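Local coordinates for putative chitobiase (Bacteroides thetaiotaomicron, PDB 3HNM), which is of unknown function but carries an F5/8 type C domain, a beta sandwich of the galactose-binding-like group, and, as a putative chitobiase, may bind carbohydrate, at residues Q52-W57 with A89-W93; E61-Y65 with V142-T146; K7-D11 with L77-G81; V112-W117 with M129-T134. One frame throughout, in Å; residues are numbered along the deposited sequence.

Contact 1 of 4, residues Q52-W57 with A89-W93; sequences QWLCRW and AAHVW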
loop_
_atom_site.group_PDB
_atom_site.type_symbol
_atom_site.label_atom_id
_atom_site.label_comp_id
_atom_site.label_asym_id
_atom_site.label_seq_id
_atom_site.Cartn_x
_atom_site.Cartn_y
_atom_site.Cartn_z
ATOM N N GLN A 52 3.702 -9.647 -5.264
ATOM C CA GLN A 52 3.803 -8.200 -5.487
ATOM C C GLN A 52 2.645 -7.609 -6.273
ATOM O O GLN A 52 1.690 -8.294 -6.617
ATOM C CB GLN A 52 5.096 -7.880 -6.242
ATOM C CG GLN A 52 4.987 -8.209 -7.716
ATOM C CD GLN A 52 6.288 -8.092 -8.449
ATOM O OE1 GLN A 52 6.329 -8.159 -9.672
ATOM N NE2 GLN A 52 7.366 -7.922 -7.709
ATOM N N TRP A 53 2.760 -6.310 -6.533
ATOM C CA TRP A 53 1.795 -5.541 -7.317
ATOM C C TRP A 53 2.617 -4.813 -8.376
ATOM O O TRP A 53 3.684 -4.276 -8.074
ATOM C CB TRP A 53 1.070 -4.504 -6.455
ATOM C CG TRP A 53 0.477 -3.380 -7.265
ATOM C CD1 TRP A 53 -0.734 -3.368 -7.916
ATOM C CD2 TRP A 53 1.105 -2.132 -7.571
ATOM N NE1 TRP A 53 -0.893 -2.191 -8.609
ATOM C CE2 TRP A 53 0.220 -1.412 -8.418
ATOM C CE3 TRP A 53 2.335 -1.549 -7.217
ATOM C CZ2 TRP A 53 0.532 -0.130 -8.916
ATOM C CZ3 TRP A 53 2.642 -0.279 -7.712
ATOM C CH2 TRP A 53 1.742 0.414 -8.553
ATOM N N LEU A 54 2.123 -4.786 -9.608
ATOM C CA LEU A 54 2.844 -4.117 -10.674
ATOM C C LEU A 54 1.992 -3.006 -11.288
ATOM O O LEU A 54 0.792 -3.173 -11.502
ATOM C CB LEU A 54 3.252 -5.128 -11.744
ATOM C CG LEU A 54 4.442 -4.705 -12.596
ATOM C CD1 LEU A 54 5.655 -4.535 -11.682
ATOM C CD2 LEU A 54 4.723 -5.747 -13.683
ATOM N N CYS A 55 2.620 -1.862 -11.534
ATOM C CA CYS A 55 1.944 -0.715 -12.132
ATOM C C CYS A 55 1.605 -1.056 -13.588
ATOM O O CYS A 55 1.934 -2.141 -14.051
ATOM C CB CYS A 55 2.878 0.480 -12.116
ATOM S SG CYS A 55 4.398 0.114 -12.965
ATOM N N ARG A 56 0.958 -0.140 -14.306
ATOM C CA ARG A 56 0.633 -0.394 -15.703
ATOM C C ARG A 56 1.973 -0.430 -16.420
ATOM O O ARG A 56 2.787 0.483 -16.273
ATOM C CB ARG A 56 -0.227 0.716 -16.280
ATOM C CG ARG A 56 -1.322 0.186 -17.144
ATOM C CD ARG A 56 -1.861 1.242 -18.057
ATOM N NE ARG A 56 -2.629 0.629 -19.131
ATOM C CZ ARG A 56 -2.967 1.247 -20.252
ATOM N NH1 ARG A 56 -2.606 2.507 -20.446
ATOM N NH2 ARG A 56 -3.661 0.603 -21.177
ATOM N N TRP A 57 2.205 -1.476 -17.200
ATOM C CA TRP A 57 3.485 -1.614 -17.854
ATOM C C TRP A 57 3.517 -1.316 -19.338
ATOM O O TRP A 57 4.540 -0.861 -19.865
ATOM C CB TRP A 57 4.028 -3.017 -17.575
ATOM C CG TRP A 57 5.522 -3.103 -17.573
ATOM C CD1 TRP A 57 6.329 -3.271 -18.649
ATOM C CD2 TRP A 57 6.387 -2.994 -16.433
ATOM N NE1 TRP A 57 7.647 -3.275 -18.259
ATOM C CE2 TRP A 57 7.713 -3.106 -16.904
ATOM C CE3 TRP A 57 6.168 -2.811 -15.062
ATOM C CZ2 TRP A 57 8.825 -3.045 -16.052
ATOM C CZ3 TRP A 57 7.276 -2.747 -14.213
ATOM C CH2 TRP A 57 8.588 -2.865 -14.717
ATOM N N ALA A 89 9.644 -12.338 -5.846
ATOM C CA ALA A 89 8.870 -11.319 -6.546
ATOM C C ALA A 89 9.584 -11.030 -7.851
ATOM O O ALA A 89 10.794 -10.797 -7.872
ATOM C CB ALA A 89 8.772 -10.062 -5.706
ATOM N N ALA A 90 8.839 -11.040 -8.947
ATOM C CA ALA A 90 9.444 -10.807 -10.253
ATOM C C ALA A 90 9.962 -9.383 -10.486
ATOM O O ALA A 90 10.612 -9.120 -11.496
ATOM C CB ALA A 90 8.454 -11.188 -11.352
ATOM N N HIS A 91 9.684 -8.468 -9.563
ATOM C CA HIS A 91 10.123 -7.093 -9.744
ATOM C C HIS A 91 10.601 -6.387 -8.478
ATOM O O HIS A 91 9.974 -5.424 -8.034
ATOM C CB HIS A 91 9.000 -6.254 -10.358
ATOM C CG HIS A 91 8.610 -6.658 -11.748
ATOM N ND1 HIS A 91 7.783 -7.728 -12.007
ATOM C CD2 HIS A 91 8.876 -6.090 -12.947
ATOM C CE1 HIS A 91 7.551 -7.798 -13.305
ATOM N NE2 HIS A 91 8.201 -6.814 -13.897
ATOM N N VAL A 92 11.706 -6.852 -7.900
ATOM C CA VAL A 92 12.236 -6.218 -6.697
ATOM C C VAL A 92 12.938 -4.918 -7.091
ATOM O O VAL A 92 13.031 -3.985 -6.287
ATOM C CB VAL A 92 13.232 -7.135 -5.945
ATOM C CG1 VAL A 92 12.509 -8.347 -5.402
ATOM C CG2 VAL A 92 14.349 -7.561 -6.869
ATOM N N TRP A 93 13.423 -4.852 -8.329
ATOM C CA TRP A 93 14.096 -3.645 -8.805
ATOM C C TRP A 93 13.050 -2.556 -9.088
ATOM O O TRP A 93 13.376 -1.368 -9.184
ATOM C CB TRP A 93 14.936 -3.922 -10.081
ATOM C CG TRP A 93 14.131 -4.394 -11.274
ATOM C CD1 TRP A 93 13.790 -5.676 -11.563
ATOM C CD2 TRP A 93 13.422 -3.573 -12.222
ATOM N NE1 TRP A 93 12.898 -5.714 -12.615
ATOM C CE2 TRP A 93 12.656 -4.435 -13.035
ATOM C CE3 TRP A 93 13.352 -2.196 -12.450
ATOM C CZ2 TRP A 93 11.835 -3.972 -14.054
ATOM C CZ3 TRP A 93 12.531 -1.733 -13.467
ATOM C CH2 TRP A 93 11.784 -2.619 -14.254
#
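The two methyls of L54 sit over one face of the H91 imidazole: CD1 is 3.7 Å from the ring centroid, close to the ring normal, a CH-pi contact, while CD2 reaches to 3.5 Å from H91 CE1. L54 holds CG trans to the backbone N (chi1 -157°), which points its branched end at the ring. The Q52 side chain crosses that of H91 at about a right angle, its amide plane turned 47° from the ring, and its end also lies against A89. Farther along, W57 completes an aromatic cluster with H91 and W93. Its six-membered ring meets H91 obliquely, centroids 5.0 Å apart and planes at 57°. Toward W93 the two indoles touch rim to rim, nearly perpendicular, with W93 CH2 at the edge of the W57 ring. W39 meets the H91 ring edge-to-face, and R154 makes a cation-pi contact with W57. The Q52 side chain is about 6 Å from the bound magnesium ion, and the Q52 carbonyl is hydrogen-bonded by S43, a residue of the metal site. The contact thus fastens the loop between strands 74-83 and 97-98 against strand 53-54, the outermost strand of the four-stranded sheet, which pairs with strand 156-166.

Contact 2 of 4, residues E61-Y65 with V142-T146; sequences EPLPY and VITDT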
loop_
_atom_site.group_PDB
_atom_site.type_symbol
_atom_site.label_atom_id
_atom_site.label_comp_id
_atom_site.label_asym_id
_atom_site.label_seq_id
_atom_site.Cartn_x
_atom_site.Cartn_y
_atom_site.Cartn_z
ATOM N N GLU A 61 2.145 5.194 -16.913
ATOM C CA GLU A 61 1.215 6.232 -16.452
ATOM C C GLU A 61 1.868 7.212 -15.472
ATOM O O GLU A 61 2.647 6.814 -14.614
ATOM C CB GLU A 61 0.012 5.580 -15.788
ATOM C CG GLU A 61 -0.799 4.716 -16.736
ATOM C CD GLU A 61 -1.670 5.524 -17.682
ATOM O OE1 GLU A 61 -1.429 6.747 -17.803
ATOM O OE2 GLU A 61 -2.594 4.938 -18.308
ATOM N N PRO A 62 1.558 8.512 -15.589
ATOM C CA PRO A 62 2.138 9.518 -14.692
ATOM C C PRO A 62 1.569 9.442 -13.282
ATOM O O PRO A 62 0.393 9.148 -13.086
ATOM C CB PRO A 62 1.798 10.832 -15.384
ATOM C CG PRO A 62 0.487 10.535 -16.009
ATOM C CD PRO A 62 0.709 9.157 -16.604
ATOM N N LEU A 63 2.420 9.702 -12.299
ATOM C CA LEU A 63 2.011 9.650 -10.902
ATOM C C LEU A 63 0.948 10.717 -10.628
ATOM O O LEU A 63 0.795 11.652 -11.410
ATOM C CB LEU A 63 3.245 9.837 -10.019
ATOM C CG LEU A 63 4.352 8.780 -10.199
ATOM C CD1 LEU A 63 5.645 9.301 -9.597
ATOM C CD2 LEU A 63 3.960 7.442 -9.543
ATOM N N PRO A 64 0.222 10.622 -9.503
ATOM C CA PRO A 64 0.255 9.630 -8.434
ATOM C C PRO A 64 -0.661 8.435 -8.590
ATOM O O PRO A 64 -1.711 8.498 -9.235
ATOM C CB PRO A 64 -0.153 10.444 -7.237
ATOM C CG PRO A 64 -1.294 11.204 -7.816
ATOM C CD PRO A 64 -0.752 11.673 -9.165
ATOM N N TYR A 65 -0.242 7.357 -7.934
ATOM C CA TYR A 65 -0.948 6.084 -7.895
ATOM C C TYR A 65 -1.544 5.980 -6.506
ATOM O O TYR A 65 -0.861 6.262 -5.525
ATOM C CB TYR A 65 0.046 4.955 -8.085
ATOM C CG TYR A 65 0.842 5.037 -9.357
ATOM C CD1 TYR A 65 0.313 5.645 -10.489
ATOM C CD2 TYR A 65 2.061 4.372 -9.472
ATOM C CE1 TYR A 65 0.968 5.574 -11.706
ATOM C CE2 TYR A 65 2.725 4.290 -10.689
ATOM C CZ TYR A 65 2.166 4.886 -11.804
ATOM O OH TYR A 65 2.752 4.733 -13.035
ATOM N N VAL A 142 -1.058 6.559 -1.237
ATOM C CA VAL A 142 -0.782 7.315 -2.461
ATOM C C VAL A 142 0.716 7.475 -2.727
ATOM O O VAL A 142 1.440 7.979 -1.878
ATOM C CB VAL A 142 -1.440 8.737 -2.400
ATOM C CG1 VAL A 142 -1.078 9.534 -3.634
ATOM C CG2 VAL A 142 -2.965 8.620 -2.276
ATOM N N ILE A 143 1.177 7.032 -3.897
ATOM C CA ILE A 143 2.588 7.162 -4.269
ATOM C C ILE A 143 2.642 8.456 -5.061
ATOM O O ILE A 143 1.904 8.612 -6.038
ATOM C CB ILE A 143 3.078 6.028 -5.223
ATOM C CG1 ILE A 143 2.587 4.654 -4.757
ATOM C CG2 ILE A 143 4.605 6.067 -5.330
ATOM C CD1 ILE A 143 3.394 4.036 -3.679
ATOM N N THR A 144 3.498 9.385 -4.654
ATOM C CA THR A 144 3.589 10.651 -5.376
ATOM C C THR A 144 4.900 10.797 -6.127
ATOM O O THR A 144 4.940 11.435 -7.171
ATOM C CB THR A 144 3.419 11.845 -4.453
ATOM O OG1 THR A 144 4.312 11.723 -3.336
ATOM C CG2 THR A 144 1.994 11.919 -3.978
ATOM N N ASP A 145 5.979 10.228 -5.606
ATOM C CA ASP A 145 7.213 10.305 -6.351
ATOM C C ASP A 145 7.877 8.950 -6.343
ATOM O O ASP A 145 7.770 8.209 -5.376
ATOM C CB ASP A 145 8.156 11.374 -5.816
ATOM C CG ASP A 145 9.126 11.842 -6.883
ATOM O OD1 ASP A 145 8.657 12.021 -8.030
ATOM O OD2 ASP A 145 10.331 12.032 -6.594
ATOM N N THR A 146 8.555 8.633 -7.440
ATOM C CA THR A 146 9.205 7.344 -7.620
ATOM C C THR A 146 10.688 7.494 -7.968
ATOM O O THR A 146 11.080 8.442 -8.645
ATOM C CB THR A 146 8.442 6.554 -8.748
ATOM O OG1 THR A 146 7.358 5.815 -8.167
ATOM C CG2 THR A 146 9.356 5.606 -9.505
#
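An antiparallel bridge between Y65 and I143 starts the pairing of strand 65-71 with strand 138-146. It is a hydrogen-bonded pair: Y65 N donates to I143 O at 3.1 Å, in the carbonyl plane, and I143 N returns a straighter bond to Y65 O at 2.7 Å. The same Y65 oxygen also takes a CA-H...O contact from V142 CA. Both side chains of the pair lie on one face of the sheet, where CB of Y65 packs on CG1 of I143. Just ahead of the bridge, a cis peptide links L63 to P64, and P64 CB rests 3.8 Å from V142 CG1. These strands are neighbours in the five-stranded sheet of the F5/8 type C sandwich, in which strand 138-146 is central, flanked on its far side by strand 100-105. There T144 and D145 both face A99 in a classic beta bulge, and the D145 carboxylate forms a salt bridge with K98. L63, its CG anti to the carbonyl carbon (chi1 -60°), directs CD1 to 3.3 Å from the carbonyl oxygen of T144. Its other methyl, CD2, is 4.0 Å from T146 OG1 and lies 3.5 Å above one face of the Y65 ring, toward the rim. That ring is also fixed at its hydroxyl, since Y65 OH donates to E61 O across 2.6 Å, tilted 27° from the carbonyl plane.

Contact 3 of 4, residues K7-D11 with L77-G81; sequences KFQPD and LFRFG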
loop_
_atom_site.group_PDB
_atom_site.type_symbol
_atom_site.label_atom_id
_atom_site.label_comp_id
_atom_site.label_asym_id
_atom_site.label_seq_id
_atom_site.Cartn_x
_atom_site.Cartn_y
_atom_site.Cartn_z
ATOM N N LYS A 7 8.141 2.596 21.902
ATOM C CA LYS A 7 8.231 1.212 21.432
ATOM C C LYS A 7 7.098 0.300 21.943
ATOM O O LYS A 7 7.223 -0.366 22.973
ATOM C CB LYS A 7 9.592 0.617 21.804
ATOM C CG LYS A 7 9.796 0.396 23.305
ATOM C CD LYS A 7 9.668 -1.088 23.694
ATOM C CE LYS A 7 10.784 -1.934 23.043
ATOM N NZ LYS A 7 10.794 -3.390 23.417
ATOM N N PHE A 8 5.997 0.280 21.188
ATOM C CA PHE A 8 4.815 -0.531 21.483
ATOM C C PHE A 8 4.959 -1.910 20.807
ATOM O O PHE A 8 4.815 -2.948 21.462
ATOM C CB PHE A 8 3.551 0.180 20.971
ATOM C CG PHE A 8 2.264 -0.474 21.403
ATOM C CD1 PHE A 8 1.076 -0.246 20.702
ATOM C CD2 PHE A 8 2.234 -1.309 22.519
ATOM C CE1 PHE A 8 -0.123 -0.853 21.107
ATOM C CE2 PHE A 8 1.046 -1.919 22.936
ATOM C CZ PHE A 8 -0.137 -1.691 22.233
ATOM N N GLN A 9 5.245 -1.912 19.504
ATOM C CA GLN A 9 5.427 -3.146 18.727
ATOM C C GLN A 9 4.284 -4.175 18.760
ATOM O O GLN A 9 4.530 -5.368 18.935
ATOM C CB GLN A 9 6.716 -3.859 19.151
ATOM C CG GLN A 9 7.987 -3.411 18.440
ATOM C CD GLN A 9 8.697 -2.249 19.142
ATOM O OE1 GLN A 9 8.194 -1.118 19.165
ATOM N NE2 GLN A 9 9.873 -2.530 19.723
ATOM N N PRO A 10 3.022 -3.736 18.600
ATOM C CA PRO A 10 1.939 -4.726 18.627
ATOM C C PRO A 10 1.976 -5.487 17.307
ATOM O O PRO A 10 3.007 -5.519 16.621
ATOM C CB PRO A 10 0.686 -3.867 18.785
ATOM C CG PRO A 10 1.029 -2.650 17.988
ATOM C CD PRO A 10 2.498 -2.384 18.329
ATOM N N ASP A 11 0.854 -6.085 16.933
ATOM C CA ASP A 11 0.825 -6.836 15.688
ATOM C C ASP A 11 -0.210 -6.303 14.703
ATOM O O ASP A 11 -1.358 -6.078 15.060
ATOM C CB ASP A 11 0.554 -8.310 15.984
ATOM C CG ASP A 11 0.954 -9.210 14.842
ATOM O OD1 ASP A 11 2.178 -9.303 14.559
ATOM O OD2 ASP A 11 0.040 -9.814 14.223
ATOM N N LEU A 77 -6.301 3.457 13.848
ATOM C CA LEU A 77 -4.909 3.313 13.402
ATOM C C LEU A 77 -3.846 4.015 14.239
ATOM O O LEU A 77 -3.945 5.209 14.513
ATOM C CB LEU A 77 -4.750 3.779 11.945
ATOM C CG LEU A 77 -5.599 3.178 10.823
ATOM C CD1 LEU A 77 -5.675 1.662 10.966
ATOM C CD2 LEU A 77 -6.979 3.779 10.890
ATOM N N PHE A 78 -2.818 3.267 14.632
ATOM C CA PHE A 78 -1.715 3.829 15.407
ATOM C C PHE A 78 -0.558 4.036 14.447
ATOM O O PHE A 78 0.123 5.055 14.492
ATOM C CB PHE A 78 -1.246 2.879 16.516
ATOM C CG PHE A 78 -2.339 2.384 17.399
ATOM C CD1 PHE A 78 -3.309 3.257 17.886
ATOM C CD2 PHE A 78 -2.394 1.040 17.751
ATOM C CE1 PHE A 78 -4.338 2.799 18.715
ATOM C CE2 PHE A 78 -3.410 0.558 18.575
ATOM C CZ PHE A 78 -4.390 1.441 19.063
ATOM N N ARG A 79 -0.331 3.044 13.589
ATOM C CA ARG A 79 0.738 3.112 12.598
ATOM C C ARG A 79 0.259 2.599 11.255
ATOM O O ARG A 79 -0.843 2.063 11.139
ATOM C CB ARG A 79 1.960 2.293 13.031
ATOM C CG ARG A 79 2.677 2.823 14.258
ATOM C CD ARG A 79 4.088 2.259 14.348
ATOM N NE ARG A 79 4.498 2.003 15.728
ATOM C CZ ARG A 79 3.995 1.032 16.485
ATOM N NH1 ARG A 79 3.062 0.221 15.996
ATOM N NH2 ARG A 79 4.423 0.877 17.730
ATOM N N PHE A 80 1.110 2.779 10.247
ATOM C CA PHE A 80 0.849 2.348 8.877
ATOM C C PHE A 80 2.190 2.256 8.162
ATOM O O PHE A 80 3.110 3.017 8.449
ATOM C CB PHE A 80 -0.058 3.360 8.164
ATOM C CG PHE A 80 -0.259 3.080 6.697
ATOM C CD1 PHE A 80 0.718 3.425 5.767
ATOM C CD2 PHE A 80 -1.408 2.438 6.251
ATOM C CE1 PHE A 80 0.557 3.130 4.423
ATOM C CE2 PHE A 80 -1.576 2.139 4.905
ATOM C CZ PHE A 80 -0.591 2.485 3.991
ATOM N N GLY A 81 2.306 1.319 7.235
ATOM C CA GLY A 81 3.553 1.185 6.510
ATOM C C GLY A 81 3.408 0.217 5.362
ATOM O O GLY A 81 2.338 -0.342 5.148
#
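F78 opens this surface contact, in which the loop ahead of strand 20-23 leans on strand 74-83 of the four-stranded sheet in the F5/8 type C sandwich. The chain turns a corner at F78, and its ring atom CE2 comes within 4.4 Å of F8 CE1, arriving at the edge of the F8 ring. The loop also packs on itself here, P10 CB sitting 3.9 Å above one face of the F8 ring. Next comes R79, whose chain bends at chi3 (-144°) and brings its guanidinium up to three successive residues of the loop. NH1 lies 3.5 Å from P10 CD, which meets the flat group at its edge, in plane. NH2 lies 3.4 Å from F8 CB and beside the backbone N of Q9, two donors that cannot bond to each other. The charge is met outside the loop: NE forms a salt bridge with D130, and W163 adds a cation-pi contact. Putting a leucine in place of R79 would probably leave D130 without its charged partner and strip F8 and P10 of the group they rest against. Beyond R79 the strand leaves the loop. F80 turns into the sandwich, where its ring meets that of F141, and G81 is backbone-bonded to Y161 of strand 156-166. On the strand's other flank, F80 O receives a probable hydrogen bond from the backbone N of M129.

Contact 4 of 4, residues V112-W117 with M129-T134; sequences VKLKDW and MDVPAT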
loop_
_atom_site.group_PDB
_atom_site.type_symbol
_atom_site.label_atom_id
_atom_site.label_comp_id
_atom_site.label_asym_id
_atom_site.label_seq_id
_atom_site.Cartn_x
_atom_site.Cartn_y
_atom_site.Cartn_z
ATOM N N VAL A 112 -9.138 12.179 5.887
ATOM C CA VAL A 112 -8.273 13.052 6.684
ATOM C C VAL A 112 -6.841 12.546 6.581
ATOM O O VAL A 112 -6.607 11.363 6.808
ATOM C CB VAL A 112 -8.647 13.042 8.158
ATOM C CG1 VAL A 112 -8.996 11.634 8.610
ATOM C CG2 VAL A 112 -7.463 13.555 8.965
ATOM N N LYS A 113 -5.882 13.423 6.259
ATOM C CA LYS A 113 -4.473 12.990 6.128
ATOM C C LYS A 113 -3.880 12.484 7.441
ATOM O O LYS A 113 -4.176 13.002 8.503
ATOM C CB LYS A 113 -3.565 14.114 5.588
ATOM C CG LYS A 113 -3.562 14.299 4.067
ATOM C CD LYS A 113 -2.390 15.207 3.588
ATOM C CE LYS A 113 -2.389 15.409 2.046
ATOM N NZ LYS A 113 -1.237 16.214 1.498
ATOM N N LEU A 114 -3.039 11.465 7.347
ATOM C CA LEU A 114 -2.415 10.892 8.518
ATOM C C LEU A 114 -0.937 11.224 8.596
ATOM O O LEU A 114 -0.445 11.710 9.621
ATOM C CB LEU A 114 -2.598 9.380 8.522
ATOM C CG LEU A 114 -3.908 8.892 9.135
ATOM C CD1 LEU A 114 -5.057 9.759 8.689
ATOM C CD2 LEU A 114 -4.140 7.450 8.740
ATOM N N LYS A 115 -0.219 10.978 7.508
ATOM C CA LYS A 115 1.211 11.243 7.488
ATOM C C LYS A 115 1.738 11.351 6.067
ATOM O O LYS A 115 1.025 11.105 5.101
ATOM C CB LYS A 115 1.940 10.119 8.224
ATOM C CG LYS A 115 3.303 10.493 8.755
ATOM C CD LYS A 115 3.184 11.507 9.893
ATOM C CE LYS A 115 4.557 11.859 10.474
ATOM N NZ LYS A 115 5.274 10.639 10.963
ATOM N N ASP A 116 2.998 11.735 5.966
ATOM C CA ASP A 116 3.665 11.877 4.696
ATOM C C ASP A 116 4.956 11.072 4.740
ATOM O O ASP A 116 6.000 11.569 5.162
ATOM C CB ASP A 116 3.987 13.339 4.427
ATOM C CG ASP A 116 2.824 14.089 3.834
ATOM O OD1 ASP A 116 1.686 13.887 4.309
ATOM O OD2 ASP A 116 3.046 14.889 2.897
ATOM N N TRP A 117 4.876 9.823 4.302
ATOM C CA TRP A 117 6.020 8.929 4.294
ATOM C C TRP A 117 7.036 9.274 3.196
ATOM O O TRP A 117 6.741 10.043 2.288
ATOM C CB TRP A 117 5.515 7.504 4.103
ATOM C CG TRP A 117 4.678 7.328 2.872
ATOM C CD1 TRP A 117 3.321 7.496 2.755
ATOM C CD2 TRP A 117 5.149 6.980 1.576
ATOM N NE1 TRP A 117 2.928 7.271 1.466
ATOM C CE2 TRP A 117 4.033 6.951 0.720
ATOM C CE3 TRP A 117 6.412 6.687 1.049
ATOM C CZ2 TRP A 117 4.144 6.641 -0.634
ATOM C CZ3 TRP A 117 6.518 6.383 -0.295
ATOM C CH2 TRP A 117 5.395 6.362 -1.119
HETATM N N MSE A 129 5.328 4.235 9.560
HETATM C CA MSE A 129 5.248 5.608 10.033
HETATM C C MSE A 129 4.248 5.737 11.182
HETATM O O MSE A 129 3.216 5.069 11.190
HETATM C CB MSE A 129 4.795 6.487 8.875
HETATM C CG MSE A 129 3.384 6.119 8.404
HETATM SE SE MSE A 129 3.015 6.564 6.552
HETATM C CE MSE A 129 3.758 4.963 5.782
ATOM N N ASP A 130 4.546 6.592 12.152
ATOM C CA ASP A 130 3.613 6.780 13.247
ATOM C C ASP A 130 2.509 7.728 12.776
ATOM O O ASP A 130 2.760 8.885 12.436
ATOM C CB ASP A 130 4.326 7.336 14.484
ATOM C CG ASP A 130 5.027 6.248 15.298
ATOM O OD1 ASP A 130 4.536 5.095 15.277
ATOM O OD2 ASP A 130 6.050 6.548 15.967
ATOM N N VAL A 131 1.286 7.209 12.755
ATOM C CA VAL A 131 0.111 7.947 12.309
ATOM C C VAL A 131 -0.782 8.391 13.472
ATOM O O VAL A 131 -1.173 7.574 14.305
ATOM C CB VAL A 131 -0.712 7.060 11.328
ATOM C CG1 VAL A 131 -2.206 7.106 11.651
ATOM C CG2 VAL A 131 -0.465 7.524 9.912
ATOM N N PRO A 132 -1.142 9.689 13.527
ATOM C CA PRO A 132 -1.995 10.240 14.588
ATOM C C PRO A 132 -3.222 9.386 14.905
ATOM O O PRO A 132 -4.032 9.110 14.024
ATOM C CB PRO A 132 -2.389 11.609 14.037
ATOM C CG PRO A 132 -1.201 12.010 13.251
ATOM C CD PRO A 132 -0.840 10.722 12.519
ATOM N N ALA A 133 -3.358 8.985 16.167
ATOM C CA ALA A 133 -4.489 8.161 16.609
ATOM C C ALA A 133 -5.796 8.612 15.961
ATOM O O ALA A 133 -6.408 9.592 16.395
ATOM C CB ALA A 133 -4.615 8.212 18.133
ATOM N N THR A 134 -6.214 7.887 14.923
ATOM C CA THR A 134 -7.444 8.201 14.205
ATOM C C THR A 134 -8.317 6.974 13.907
ATOM O O THR A 134 -7.821 5.870 13.641
ATOM C CB THR A 134 -7.148 8.952 12.880
ATOM O OG1 THR A 134 -8.330 8.985 12.068
ATOM C CG2 THR A 134 -6.024 8.270 12.108
#
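The carbonyl oxygen of D130 takes a weak hydrogen bond from K115 NZ at 3.4 Å. Two edge strands meet here, 111-115 from the five-stranded sheet and 127-136 from the four-stranded sheet of the beta sandwich. Their short segments run roughly antiparallel, at 142° between their N-to-C directions with axes 5.8 Å apart, and side chains, not backbone bonds, join them. Bends at chi2 (68°) and chi4 fold the lysine chain back along the D130 carbonyl, K115 CD coming within 3.7 Å of that oxygen. The D130 carboxylate lies farther off, OD2 being 6.5 Å from K115 NZ, and its charge is paired with R79. L114 fills the space between the edges: its CD2 packs 3.5 Å from V131 CG1, and T134, less surely placed, crosses it at about a right angle, with T134 CG2 3.7 Å from L114 CG. Cutting L114 back to an alanine would probably open a gap beside V131 and T134, whose methyls would lose the leucine branches packed on them. At the other end, W117 is held in the interior by F141, which stacks on its ring, and by F82, which meets it edge-to-face. Selenomethionine M129 bends toward this indole in an oblique Met-aromatic contact, SE 4.8 Å from the centroid of the five-membered ring, and its terminal CE ends 3.5 Å from W117 CB.

In the fold
Contact 3 is a surface contact, the others partly buried. Contacts 1 and 2 adjoin at one end of the sandwich, where a long, weak ion pair links R56 to E61 and W53 packs on Y65; contacts 3 and 4 share the opposite side, with strands 74-83 and 127-136 paired between them. Contact 2 is the one whose segments bond to each other through the backbone, as befits strands of one sheet. Contact 4 joins edges of different sheets mainly through apolar side chains, whereas contact 1, near the magnesium, holds a loop by aromatic rings. In contact 3 a loop leans on an arginine. W117 of contact 4 packs against V142 and I143 of contact 2.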